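Local atomic coordinates of adenylate cyclase (Hippeastrum hybrid cultivar, PDB entry 6YP4), a protein that hydrolyses triphosphate as its dominant activity, although it was named as a putative adenylyl cyclase, and binds magnesium. Residues S13-L18 / T159-E164; Y140-V143 / I147-L150; C165-T168 / R172-G175; F180-E183 / P187-Y190. All coordinates share one frame; numbering follows the deposited sequence. Where two conformers were deposited one is given.

Contact 1: S13-L18 / T159-E164; sequences SAHQLL and TSYEIE. With GCP (phosphomethylphosphonic acid guanylate ester), chain B.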
# COMPACT_ATOMS: atom_id res chain seq x y z
N SER A 13 1.66 -26.84 -3.06
CA SER A 13 0.92 -26.97 -4.31
C SER A 13 -0.29 -26.04 -4.31
O SER A 13 -0.58 -25.40 -5.34
CB SER A 13 0.50 -28.43 -4.54
OG SER A 13 -0.43 -28.92 -3.59
N ALA A 14 -0.97 -25.89 -3.17
CA ALA A 14 -2.08 -24.94 -3.15
C ALA A 14 -1.58 -23.53 -3.36
O ALA A 14 -2.20 -22.76 -4.10
CB ALA A 14 -2.87 -25.04 -1.85
N HIS A 15 -0.45 -23.18 -2.75
CA HIS A 15 0.12 -21.84 -2.92
C HIS A 15 0.51 -21.59 -4.37
O HIS A 15 0.26 -20.50 -4.91
CB HIS A 15 1.34 -21.68 -1.99
CG HIS A 15 2.07 -20.38 -2.16
ND1 HIS A 15 3.09 -20.21 -3.07
CD2 HIS A 15 1.93 -19.19 -1.52
CE1 HIS A 15 3.54 -18.96 -2.99
NE2 HIS A 15 2.86 -18.33 -2.06
N GLN A 16 1.14 -22.57 -5.00
CA GLN A 16 1.48 -22.48 -6.42
C GLN A 16 0.24 -22.21 -7.27
O GLN A 16 0.22 -21.26 -8.06
CB GLN A 16 2.16 -23.78 -6.87
CG GLN A 16 2.38 -23.90 -8.38
CD GLN A 16 3.48 -22.97 -8.88
OE1 GLN A 16 4.56 -22.88 -8.28
NE2 GLN A 16 3.22 -22.29 -9.98
N LEU A 17 -0.80 -23.04 -7.13
CA LEU A 17 -1.95 -22.89 -8.03
C LEU A 17 -2.71 -21.59 -7.75
O LEU A 17 -3.19 -20.94 -8.69
CB LEU A 17 -2.86 -24.11 -7.93
CG LEU A 17 -2.29 -25.41 -8.51
CD1 LEU A 17 -3.21 -26.59 -8.25
CD2 LEU A 17 -2.00 -25.30 -9.98
N LEU A 18 -2.80 -21.15 -6.49
CA LEU A 18 -3.42 -19.83 -6.25
C LEU A 18 -2.58 -18.70 -6.83
O LEU A 18 -3.12 -17.73 -7.39
CB LEU A 18 -3.65 -19.62 -4.75
CG LEU A 18 -4.30 -18.30 -4.33
CD1 LEU A 18 -5.56 -18.04 -5.09
CD2 LEU A 18 -4.59 -18.32 -2.85
N THR A 159 7.21 -23.85 7.39
CA THR A 159 6.69 -22.87 6.44
C THR A 159 5.16 -22.89 6.47
O THR A 159 4.55 -23.97 6.58
CB THR A 159 7.18 -23.17 5.02
OG1 THR A 159 8.59 -23.33 5.04
CG2 THR A 159 6.82 -22.05 4.06
N SER A 160 4.55 -21.71 6.41
CA SER A 160 3.10 -21.62 6.28
C SER A 160 2.77 -20.68 5.12
O SER A 160 3.60 -19.87 4.71
CB SER A 160 2.45 -21.11 7.57
OG SER A 160 2.65 -19.73 7.75
N TYR A 161 1.55 -20.82 4.60
CA TYR A 161 1.08 -20.02 3.48
C TYR A 161 -0.28 -19.42 3.85
O TYR A 161 -1.14 -20.13 4.38
CB TYR A 161 0.95 -20.87 2.20
CG TYR A 161 2.18 -21.69 1.86
CD1 TYR A 161 3.13 -21.21 0.96
CD2 TYR A 161 2.38 -22.95 2.42
CE1 TYR A 161 4.24 -21.95 0.64
CE2 TYR A 161 3.49 -23.70 2.11
CZ TYR A 161 4.42 -23.19 1.21
OH TYR A 161 5.54 -23.93 0.90
N GLU A 162 -0.46 -18.12 3.59
CA GLU A 162 -1.74 -17.51 3.87
C GLU A 162 -2.11 -16.58 2.73
O GLU A 162 -1.25 -16.13 1.97
CB GLU A 162 -1.77 -16.69 5.17
CG GLU A 162 -1.23 -17.37 6.40
CD GLU A 162 -0.94 -16.39 7.51
OE1 GLU A 162 -1.86 -15.65 7.90
OE2 GLU A 162 0.22 -16.34 7.96
N ILE A 163 -3.40 -16.28 2.64
CA ILE A 163 -3.86 -15.15 1.84
C ILE A 163 -4.73 -14.27 2.72
O ILE A 163 -5.52 -14.76 3.54
CB ILE A 163 -4.60 -15.61 0.57
CG1 ILE A 163 -4.93 -14.37 -0.30
CG2 ILE A 163 -5.85 -16.40 0.92
CD1 ILE A 163 -4.89 -14.62 -1.78
N GLU A 164 -4.57 -12.94 2.58
CA GLU A 164 -5.22 -11.99 3.47
C GLU A 164 -5.71 -10.79 2.67
O GLU A 164 -5.18 -10.49 1.60
CB GLU A 164 -4.27 -11.52 4.57
CG GLU A 164 -3.66 -12.69 5.33
CD GLU A 164 -2.58 -12.27 6.28
OE1 GLU A 164 -2.28 -11.05 6.34
OE2 GLU A 164 -2.03 -13.16 6.97
PG GCP B . -0.24 -10.18 9.05
O1G GCP B . -1.28 -11.24 8.84
O2G GCP B . 1.09 -10.61 8.48
O3G GCP B . -0.10 -9.90 10.53
C3B GCP B . -0.79 -8.66 8.20
PB GCP B . 0.44 -7.32 8.53
O1B GCP B . 0.95 -7.34 9.94
O2B GCP B . 1.57 -7.37 7.53
O3A GCP B . -0.39 -5.92 8.30
PA GCP B . 0.44 -4.50 8.18
O1A GCP B . -0.33 -3.48 9.00
O2A GCP B . 1.81 -4.72 8.78
O5' GCP B . 0.60 -4.06 6.56
C5' GCP B . -0.17 -4.76 5.59
C4' GCP B . -1.72 -4.47 5.75
O4' GCP B . -2.07 -2.96 5.97
C3' GCP B . -2.32 -4.80 4.68
O3' GCP B . -3.55 -5.50 4.99
C2' GCP B . -2.57 -3.39 3.79
O2' GCP B . -3.89 -3.37 3.13
C1' GCP B . -2.41 -2.38 4.56
N9 GCP B . -1.26 -1.53 4.04
C8 GCP B . -0.02 -1.68 4.53
N7 GCP B . 0.80 -0.82 3.90
C5 GCP B . 0.07 -0.13 3.02
C6 GCP B . 0.40 0.88 2.11
O6 GCP B . 1.52 1.27 2.04
N1 GCP B . -0.54 1.40 1.33
C2 GCP B . -1.82 0.96 1.41
N2 GCP B . -2.76 1.61 0.50
N3 GCP B . -2.15 -0.03 2.29
C4 GCP B . -1.20 -0.57 3.09

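Contact 2: Y140-V143 / I147-L150; sequences YRWV and ILEL. With GCP (phosphomethylphosphonic acid guanylate ester), chain C; GCP (phosphomethylphosphonic acid guanylate ester), chain B.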
# COMPACT_ATOMS: atom_id res chain seq x y z
N TYR A 140 -1.58 -8.26 -4.80
CA TYR A 140 -2.49 -8.28 -5.95
C TYR A 140 -3.58 -7.24 -5.74
O TYR A 140 -4.12 -7.12 -4.64
CB TYR A 140 -3.13 -9.69 -6.13
CG TYR A 140 -2.10 -10.78 -6.24
CD1 TYR A 140 -1.58 -11.41 -5.10
CD2 TYR A 140 -1.60 -11.16 -7.48
CE1 TYR A 140 -0.61 -12.39 -5.22
CE2 TYR A 140 -0.63 -12.12 -7.60
CZ TYR A 140 -0.15 -12.75 -6.47
OH TYR A 140 0.82 -13.69 -6.61
N ARG A 141 -3.92 -6.51 -6.80
CA ARG A 141 -5.12 -5.67 -6.84
C ARG A 141 -6.21 -6.45 -7.57
O ARG A 141 -6.10 -6.69 -8.78
CB ARG A 141 -4.85 -4.33 -7.50
CG ARG A 141 -6.10 -3.48 -7.61
CD ARG A 141 -5.80 -2.04 -8.08
NE ARG A 141 -4.90 -1.31 -7.19
CZ ARG A 141 -3.63 -1.05 -7.47
NH1 ARG A 141 -3.12 -1.45 -8.62
NH2 ARG A 141 -2.86 -0.40 -6.61
N TRP A 142 -7.27 -6.84 -6.85
CA TRP A 142 -8.30 -7.75 -7.31
C TRP A 142 -9.59 -6.98 -7.62
O TRP A 142 -9.55 -5.75 -7.83
CB TRP A 142 -8.48 -8.85 -6.24
CG TRP A 142 -9.28 -10.00 -6.71
CD1 TRP A 142 -9.21 -10.60 -7.93
CD2 TRP A 142 -10.32 -10.69 -5.99
NE1 TRP A 142 -10.13 -11.62 -8.01
CE2 TRP A 142 -10.82 -11.69 -6.83
CE3 TRP A 142 -10.86 -10.55 -4.70
CZ2 TRP A 142 -11.84 -12.57 -6.44
CZ3 TRP A 142 -11.88 -11.42 -4.32
CH2 TRP A 142 -12.35 -12.41 -5.18
N VAL A 143 -10.74 -7.68 -7.65
CA VAL A 143 -12.01 -7.03 -7.95
C VAL A 143 -12.29 -5.89 -6.95
O VAL A 143 -11.91 -5.96 -5.77
CB VAL A 143 -13.18 -8.03 -7.99
CG1 VAL A 143 -12.86 -9.21 -8.90
CG2 VAL A 143 -13.55 -8.51 -6.59
N ILE A 147 -7.16 -5.44 -2.26
CA ILE A 147 -5.74 -5.79 -2.26
C ILE A 147 -5.61 -7.14 -1.55
O ILE A 147 -5.97 -7.26 -0.38
CB ILE A 147 -4.89 -4.73 -1.55
CG1 ILE A 147 -4.97 -3.37 -2.29
CG2 ILE A 147 -3.47 -5.21 -1.35
CD1 ILE A 147 -4.29 -3.39 -3.62
N LEU A 148 -5.11 -8.14 -2.27
CA LEU A 148 -4.83 -9.46 -1.71
C LEU A 148 -3.33 -9.62 -1.47
O LEU A 148 -2.52 -9.24 -2.31
CB LEU A 148 -5.30 -10.57 -2.65
CG LEU A 148 -6.75 -10.56 -3.14
CD1 LEU A 148 -6.94 -11.67 -4.16
CD2 LEU A 148 -7.76 -10.69 -2.00
N GLU A 149 -2.98 -10.20 -0.31
CA GLU A 149 -1.59 -10.44 0.06
C GLU A 149 -1.42 -11.93 0.28
O GLU A 149 -2.04 -12.50 1.18
CB GLU A 149 -1.20 -9.68 1.32
CG GLU A 149 -0.99 -8.19 1.11
CD GLU A 149 -1.41 -7.39 2.32
OE1 GLU A 149 -2.63 -7.30 2.56
OE2 GLU A 149 -0.54 -6.86 3.04
N LEU A 150 -0.59 -12.57 -0.55
CA LEU A 150 -0.32 -14.00 -0.49
C LEU A 150 1.07 -14.18 0.10
O LEU A 150 2.06 -13.73 -0.48
CB LEU A 150 -0.41 -14.60 -1.90
CG LEU A 150 -0.25 -16.11 -2.08
CD1 LEU A 150 -1.44 -16.85 -1.46
CD2 LEU A 150 -0.11 -16.47 -3.55
PG GCP C . -4.39 9.78 -8.41
O1G GCP C . -5.50 10.65 -7.90
O2G GCP C . -3.05 10.44 -8.21
O3G GCP C . -4.61 9.49 -9.88
C3B GCP C . -4.42 8.21 -7.47
PB GCP C . -3.11 7.09 -8.16
O1B GCP C . -3.02 7.16 -9.65
O2B GCP C . -1.78 7.35 -7.50
O3A GCP C . -3.60 5.57 -7.75
PA GCP C . -2.55 4.32 -7.89
O1A GCP C . -3.32 3.16 -8.49
O2A GCP C . -1.45 4.75 -8.84
O5' GCP C . -1.89 3.95 -6.38
C5' GCP C . -2.47 4.53 -5.22
C4' GCP C . -3.94 3.98 -4.97
O4' GCP C . -4.07 2.43 -5.12
C3' GCP C . -4.27 4.22 -3.76
O3' GCP C . -5.64 4.70 -3.72
C2' GCP C . -4.04 2.82 -2.88
O2' GCP C . -5.10 2.59 -1.88
C1' GCP C . -3.91 1.83 -3.68
N9 GCP C . -2.54 1.20 -3.51
C8 GCP C . -1.53 1.55 -4.31
N7 GCP C . -0.43 0.85 -3.95
C5 GCP C . -0.77 0.07 -2.92
C6 GCP C . -0.04 -0.85 -2.16
O6 GCP C . 1.10 -1.04 -2.40
N1 GCP C . -0.63 -1.51 -1.17
C2 GCP C . -1.95 -1.29 -0.89
N2 GCP C . -2.48 -2.06 0.22
N3 GCP C . -2.66 -0.39 -1.62
C4 GCP C . -2.07 0.29 -2.64
PG GCP B . -0.24 -10.18 9.05
O1G GCP B . -1.28 -11.24 8.84
O2G GCP B . 1.09 -10.61 8.48
O3G GCP B . -0.10 -9.90 10.53
C3B GCP B . -0.79 -8.66 8.20
PB GCP B . 0.44 -7.32 8.53
O1B GCP B . 0.95 -7.34 9.94
O2B GCP B . 1.57 -7.37 7.53
O3A GCP B . -0.39 -5.92 8.30
PA GCP B . 0.44 -4.50 8.18
O1A GCP B . -0.33 -3.48 9.00
O2A GCP B . 1.81 -4.72 8.78
O5' GCP B . 0.60 -4.06 6.56
C5' GCP B . -0.17 -4.76 5.59
C4' GCP B . -1.72 -4.47 5.75
O4' GCP B . -2.07 -2.96 5.97
C3' GCP B . -2.32 -4.80 4.68
O3' GCP B . -3.55 -5.50 4.99
C2' GCP B . -2.57 -3.39 3.79
O2' GCP B . -3.89 -3.37 3.13
C1' GCP B . -2.41 -2.38 4.56
N9 GCP B . -1.26 -1.53 4.04
C8 GCP B . -0.02 -1.68 4.53
N7 GCP B . 0.80 -0.82 3.90
C5 GCP B . 0.07 -0.13 3.02
C6 GCP B . 0.40 0.88 2.11
O6 GCP B . 1.52 1.27 2.04
N1 GCP B . -0.54 1.40 1.33
C2 GCP B . -1.82 0.96 1.41
N2 GCP B . -2.76 1.61 0.50
N3 GCP B . -2.15 -0.03 2.29
C4 GCP B . -1.20 -0.57 3.09

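Contact 3: C165-T168 / R172-G175; sequences CETT and RVKG. With GCP (phosphomethylphosphonic acid guanylate ester), chain B; EDO (1,2-ethanediol), chain I.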
# COMPACT_ATOMS: atom_id res chain seq x y z
N CYS A 165 -6.72 -10.11 3.22
CA CYS A 165 -7.37 -8.97 2.57
C CYS A 165 -7.88 -7.99 3.62
O CYS A 165 -8.76 -8.33 4.41
CB CYS A 165 -8.52 -9.45 1.68
SG CYS A 165 -9.27 -8.10 0.75
N GLU A 166 -7.35 -6.77 3.60
CA GLU A 166 -7.83 -5.71 4.48
C GLU A 166 -9.07 -5.07 3.87
O GLU A 166 -9.08 -4.74 2.68
CB GLU A 166 -6.73 -4.65 4.68
CG GLU A 166 -6.67 -4.04 6.09
CD GLU A 166 -7.62 -2.87 6.29
OE1 GLU A 166 -8.08 -2.30 5.27
OE2 GLU A 166 -7.91 -2.52 7.46
N THR A 167 -10.11 -4.90 4.68
CA THR A 167 -11.37 -4.43 4.13
C THR A 167 -12.18 -3.77 5.24
O THR A 167 -11.96 -4.01 6.43
CB THR A 167 -12.15 -5.59 3.51
OG1 THR A 167 -13.42 -5.12 3.01
CG2 THR A 167 -12.38 -6.69 4.55
N THR A 168 -13.11 -2.91 4.82
CA THR A 168 -14.10 -2.36 5.73
C THR A 168 -15.40 -3.16 5.71
O THR A 168 -16.29 -2.87 6.51
CB THR A 168 -14.41 -0.89 5.39
OG1 THR A 168 -15.08 -0.82 4.13
CG2 THR A 168 -13.14 -0.09 5.32
N ARG A 172 -18.83 -9.48 3.67
CA ARG A 172 -19.10 -9.63 2.24
C ARG A 172 -17.83 -9.97 1.45
O ARG A 172 -17.88 -10.75 0.50
CB ARG A 172 -19.76 -8.36 1.71
CG ARG A 172 -19.98 -8.36 0.23
CD ARG A 172 -20.46 -7.02 -0.25
NE ARG A 172 -19.91 -6.75 -1.56
CZ ARG A 172 -19.01 -5.80 -1.76
NH1 ARG A 172 -18.61 -5.05 -0.75
NH2 ARG A 172 -18.50 -5.58 -2.96
N VAL A 173 -16.69 -9.39 1.82
CA VAL A 173 -15.47 -9.68 1.08
C VAL A 173 -15.02 -11.11 1.34
O VAL A 173 -14.55 -11.81 0.43
CB VAL A 173 -14.37 -8.65 1.42
CG1 VAL A 173 -13.03 -9.07 0.81
CG2 VAL A 173 -14.78 -7.24 0.92
N LYS A 174 -15.18 -11.57 2.58
CA LYS A 174 -14.81 -12.94 2.88
C LYS A 174 -15.65 -13.92 2.06
O LYS A 174 -15.14 -14.95 1.60
CB LYS A 174 -14.95 -13.20 4.38
CG LYS A 174 -14.85 -14.66 4.76
CD LYS A 174 -14.94 -14.83 6.25
CE LYS A 174 -16.32 -15.28 6.68
NZ LYS A 174 -16.35 -15.53 8.15
N GLY A 175 -16.93 -13.60 1.83
CA GLY A 175 -17.73 -14.39 0.91
C GLY A 175 -17.17 -14.38 -0.50
O GLY A 175 -17.04 -15.42 -1.14
PG GCP B . -0.24 -10.18 9.05
O1G GCP B . -1.28 -11.24 8.84
O2G GCP B . 1.09 -10.61 8.48
O3G GCP B . -0.10 -9.90 10.53
C3B GCP B . -0.79 -8.66 8.20
PB GCP B . 0.44 -7.32 8.53
O1B GCP B . 0.95 -7.34 9.94
O2B GCP B . 1.57 -7.37 7.53
O3A GCP B . -0.39 -5.92 8.30
PA GCP B . 0.44 -4.50 8.18
O1A GCP B . -0.33 -3.48 9.00
O2A GCP B . 1.81 -4.72 8.78
O5' GCP B . 0.60 -4.06 6.56
C5' GCP B . -0.17 -4.76 5.59
C4' GCP B . -1.72 -4.47 5.75
O4' GCP B . -2.07 -2.96 5.97
C3' GCP B . -2.32 -4.80 4.68
O3' GCP B . -3.55 -5.50 4.99
C2' GCP B . -2.57 -3.39 3.79
O2' GCP B . -3.89 -3.37 3.13
C1' GCP B . -2.41 -2.38 4.56
N9 GCP B . -1.26 -1.53 4.04
C8 GCP B . -0.02 -1.68 4.53
N7 GCP B . 0.80 -0.82 3.90
C5 GCP B . 0.07 -0.13 3.02
C6 GCP B . 0.40 0.88 2.11
O6 GCP B . 1.52 1.27 2.04
N1 GCP B . -0.54 1.40 1.33
C2 GCP B . -1.82 0.96 1.41
N2 GCP B . -2.76 1.61 0.50
N3 GCP B . -2.15 -0.03 2.29
C4 GCP B . -1.20 -0.57 3.09
C1 EDO I . -20.07 -6.94 7.30
O1 EDO I . -19.08 -6.71 8.31
C2 EDO I . -19.50 -6.48 5.96
O2 EDO I . -20.15 -7.11 4.85

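Contact 4: F180-E183 / P187-Y190; sequences FLKE and PYEY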
# COMPACT_ATOMS: atom_id res chain seq x y z
N PHE A 180 -14.12 -17.38 -4.62
CA PHE A 180 -13.09 -17.47 -5.66
C PHE A 180 -12.18 -18.67 -5.42
O PHE A 180 -11.79 -19.36 -6.37
CB PHE A 180 -12.29 -16.16 -5.68
CG PHE A 180 -11.07 -16.17 -6.59
CD1 PHE A 180 -11.17 -15.78 -7.92
CD2 PHE A 180 -9.81 -16.48 -6.08
CE1 PHE A 180 -10.04 -15.74 -8.75
CE2 PHE A 180 -8.66 -16.45 -6.90
CZ PHE A 180 -8.78 -16.08 -8.24
N LEU A 181 -11.82 -18.93 -4.17
CA LEU A 181 -10.97 -20.08 -3.89
C LEU A 181 -11.69 -21.39 -4.23
O LEU A 181 -11.07 -22.32 -4.75
CB LEU A 181 -10.50 -20.07 -2.43
CG LEU A 181 -9.49 -19.00 -2.01
CD1 LEU A 181 -8.91 -19.32 -0.65
CD2 LEU A 181 -8.38 -18.91 -3.02
N LYS A 182 -13.00 -21.46 -3.98
CA LYS A 182 -13.75 -22.66 -4.33
C LYS A 182 -13.78 -22.85 -5.84
O LYS A 182 -13.48 -23.94 -6.34
CB LYS A 182 -15.18 -22.58 -3.78
CG LYS A 182 -15.26 -22.36 -2.28
CD LYS A 182 -16.59 -22.80 -1.70
CE LYS A 182 -16.57 -22.73 -0.17
NZ LYS A 182 -16.99 -21.40 0.35
N GLU A 183 -14.11 -21.80 -6.58
CA GLU A 183 -14.23 -21.92 -8.02
C GLU A 183 -12.89 -22.26 -8.68
O GLU A 183 -12.87 -22.95 -9.70
CB GLU A 183 -14.81 -20.62 -8.59
CG GLU A 183 -14.91 -20.55 -10.09
CD GLU A 183 -14.97 -19.13 -10.59
OE1 GLU A 183 -14.07 -18.73 -11.36
OE2 GLU A 183 -15.91 -18.40 -10.20
N PRO A 187 -7.83 -25.48 -1.81
CA PRO A 187 -8.16 -25.77 -0.41
C PRO A 187 -7.72 -24.64 0.50
O PRO A 187 -6.69 -24.01 0.29
CB PRO A 187 -7.36 -27.04 -0.11
CG PRO A 187 -6.31 -27.11 -1.17
CD PRO A 187 -6.82 -26.40 -2.37
N TYR A 188 -8.49 -24.42 1.56
CA TYR A 188 -8.15 -23.36 2.49
C TYR A 188 -8.89 -23.63 3.80
O TYR A 188 -9.87 -24.38 3.83
CB TYR A 188 -8.52 -21.99 1.92
CG TYR A 188 -10.01 -21.76 1.87
CD1 TYR A 188 -10.76 -22.17 0.77
CD2 TYR A 188 -10.68 -21.11 2.91
CE1 TYR A 188 -12.14 -21.97 0.72
CE2 TYR A 188 -12.05 -20.90 2.86
CZ TYR A 188 -12.77 -21.35 1.77
OH TYR A 188 -14.13 -21.13 1.73
N GLU A 189 -8.40 -23.02 4.87
CA GLU A 189 -9.15 -22.89 6.11
C GLU A 189 -8.96 -21.49 6.66
O GLU A 189 -8.06 -20.76 6.24
CB GLU A 189 -8.73 -23.92 7.17
CG GLU A 189 -8.82 -25.37 6.74
CD GLU A 189 -10.26 -25.86 6.52
OE1 GLU A 189 -11.20 -25.26 7.09
OE2 GLU A 189 -10.45 -26.84 5.76
N TYR A 190 -9.81 -21.12 7.60
CA TYR A 190 -9.63 -19.86 8.31
C TYR A 190 -8.35 -19.93 9.15
O TYR A 190 -8.08 -20.95 9.80
CB TYR A 190 -10.84 -19.57 9.21
CG TYR A 190 -12.18 -19.47 8.50
CD1 TYR A 190 -12.33 -18.65 7.38
CD2 TYR A 190 -13.31 -20.17 8.97
CE1 TYR A 190 -13.56 -18.54 6.73
CE2 TYR A 190 -14.53 -20.06 8.32
CZ TYR A 190 -14.65 -19.23 7.20
OH TYR A 190 -15.85 -19.10 6.52

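Contact 1: S13-L18 / T159-E164
Y161 is the first residue of strand 158-166 to meet helix 12-22 here, and it does so through one ring corner: CD1 lies 3.4 Å from CG of H15. The neighbouring CE1 of Y161 sits over a face of the imidazole, displaced toward its rim. With ring centroids 5.0 Å apart and planes at 43°, the two rings meet obliquely. H15 carries its ring anti to the backbone nitrogen (chi1 176°), which swings it out from the helix to meet the tyrosine. E162, next along the strand, has its CB turned from the helix, and its carboxylate is in a salt bridge with K195. I163 comes back to the helix side, where its CD1 packs 3.9 Å from CD2 of L18, while L7 and L22 also touch it. The segment closes with E164, on the same side as E162: its OE1 lies 2.7 Å from O1G of the bound nucleotide analogue, and its OE2 makes a salt bridge to K195. The alternation thus separates two chemistries. Aromatic and aliphatic groups join strand to helix; on the other side E164 reaches the analogue and shares K195 with E162, consistent with the charged CYTH triphosphate tunnel.

Contact 2: Y140-V143 / I147-L150
Y140 and L148 form the hydrogen-bonded pair of an antiparallel hairpin, with Y140 N to L148 O and L148 N to Y140 O both 2.8 Å long. The first bond lies in the carbonyl plane, at 148° at the hydrogen. The face carrying these two residues is the tightly packed one. L148 CD1 meets the W142 indole obliquely and lies 3.8 Å from W142 CB; L150 CB meets the edge of the Y140 ring at CE1, 4.0 Å away. L22 of helix 12-22 touches both Y140 and L148. The other face, with the non-hydrogen-bonded pair R141 and I147, is more open. There I147 CD1 rests 4.0 Å from R141 CB, and I147 CG2 is 3.7 Å from N2 of the guanine held by the second subunit. R141 runs out to a salt bridge with E83 of the second subunit, its NH2 also 3.3 Å from C8 of that guanine. With an alanine at I147, the aliphatic stem of R141 would probably lose its neighbour and a gap would open beside the guanine. The hairpin thus pairs an apolar face against helix 12-22 with one helping form a nucleotide site across the dimer.

Contact 3: C165-T168 / R172-G175
T167 and V173 are the nearest backbone pair between the end of strand 158-166 and the start of helix 170-183, with CA atoms 7.3 Å apart and no hydrogen bond joining the segments. Their side chains close that distance by reaching toward each other tip to tip, OG1 of T167 coming within 3.3 Å of CG2 of V173. V173 divides its branches between two partners: with CG1 anti to the backbone nitrogen (chi1 171°), that methyl packs 3.9 Å from SG of C165 while CG2 goes to the threonine. The T167 hydroxyl is not spent on the valine. It bonds to the backbone N of E169, two residues on, which makes an ST turn just ahead of the helix. Between C165 and T167, E166 has its CB turned to the other side of the strand, 3.3 Å from O3' of the nucleotide analogue's ribose. At the helix start, R172 N gives a 3.0 Å hydrogen bond to O2 of an ethanediol, probably from the crystallisation liquor. The valine covers the carbon and sulfur surface of the strand end, while the buried threonine hydroxyl finds its polar partner in the turn itself; the strand's ligand side stays chemically separate.

Contact 4: F180-E183 / P187-Y190
Y188 takes up L181 and K182 at different parts of its ring. L181 CD1 approaches obliquely at 3.7 Å from CG of Y188, and L181 CB lies 3.8 Å from CD1 of the same ring. K182 comes along the edge, its CG near the ring plane, and ends in a hydrogen bond from NZ to Y188 OH of 3.2 Å. That reach needs a bend at the last torsion of the lysine (chi4 89°), which turns the ammonium toward the hydroxyl. On its own backbone the tyrosine has CG between N and the carbonyl carbon (chi1 71°), so that the ring leans against the helix end. One shell out, E178 accepts from the tyrosine hydroxyl at OE2 and is bonded to Y190 OH through OE1. L7, L18 and I186 pack against L181, while a backbone bond between E189 and R8 ties the chain to strand 2-9. A phenylalanine in place of Y188 would probably keep the leucine contact but leave K182 NZ and E178 OE2 without their shared hydroxyl. Apolar packing by L181 and a lysine-hydroxyl-carboxylate chain at the hydroxyl end thus pin the returning chain to the last turns of helix 170-183, well away from the ligand pocket.

Overall arrangement
From the N terminus, helix 12-22 opens contact 1, which closes only at strand 158-166, spanning 140 intervening residues. Contact 2 falls wholly within that span as the short hairpin turn between strands 127-141 and 147-155; its E149 O probably accepts from E164 N of contact 1 at 2.9 Å, one link between strands that are neighbours in the sheet. Residues 165-168 of contact 3 follow directly on the same strand, and its small loop leads into helix 170-183. Contact 4 then closes the helix's far end onto strand 189-190. Contacts 1, 3 and 4 lie in series, and none cross. L18 CD1 meets L181 CD2 at 3.6 Å, so the two helices pack together on one side of the sheet.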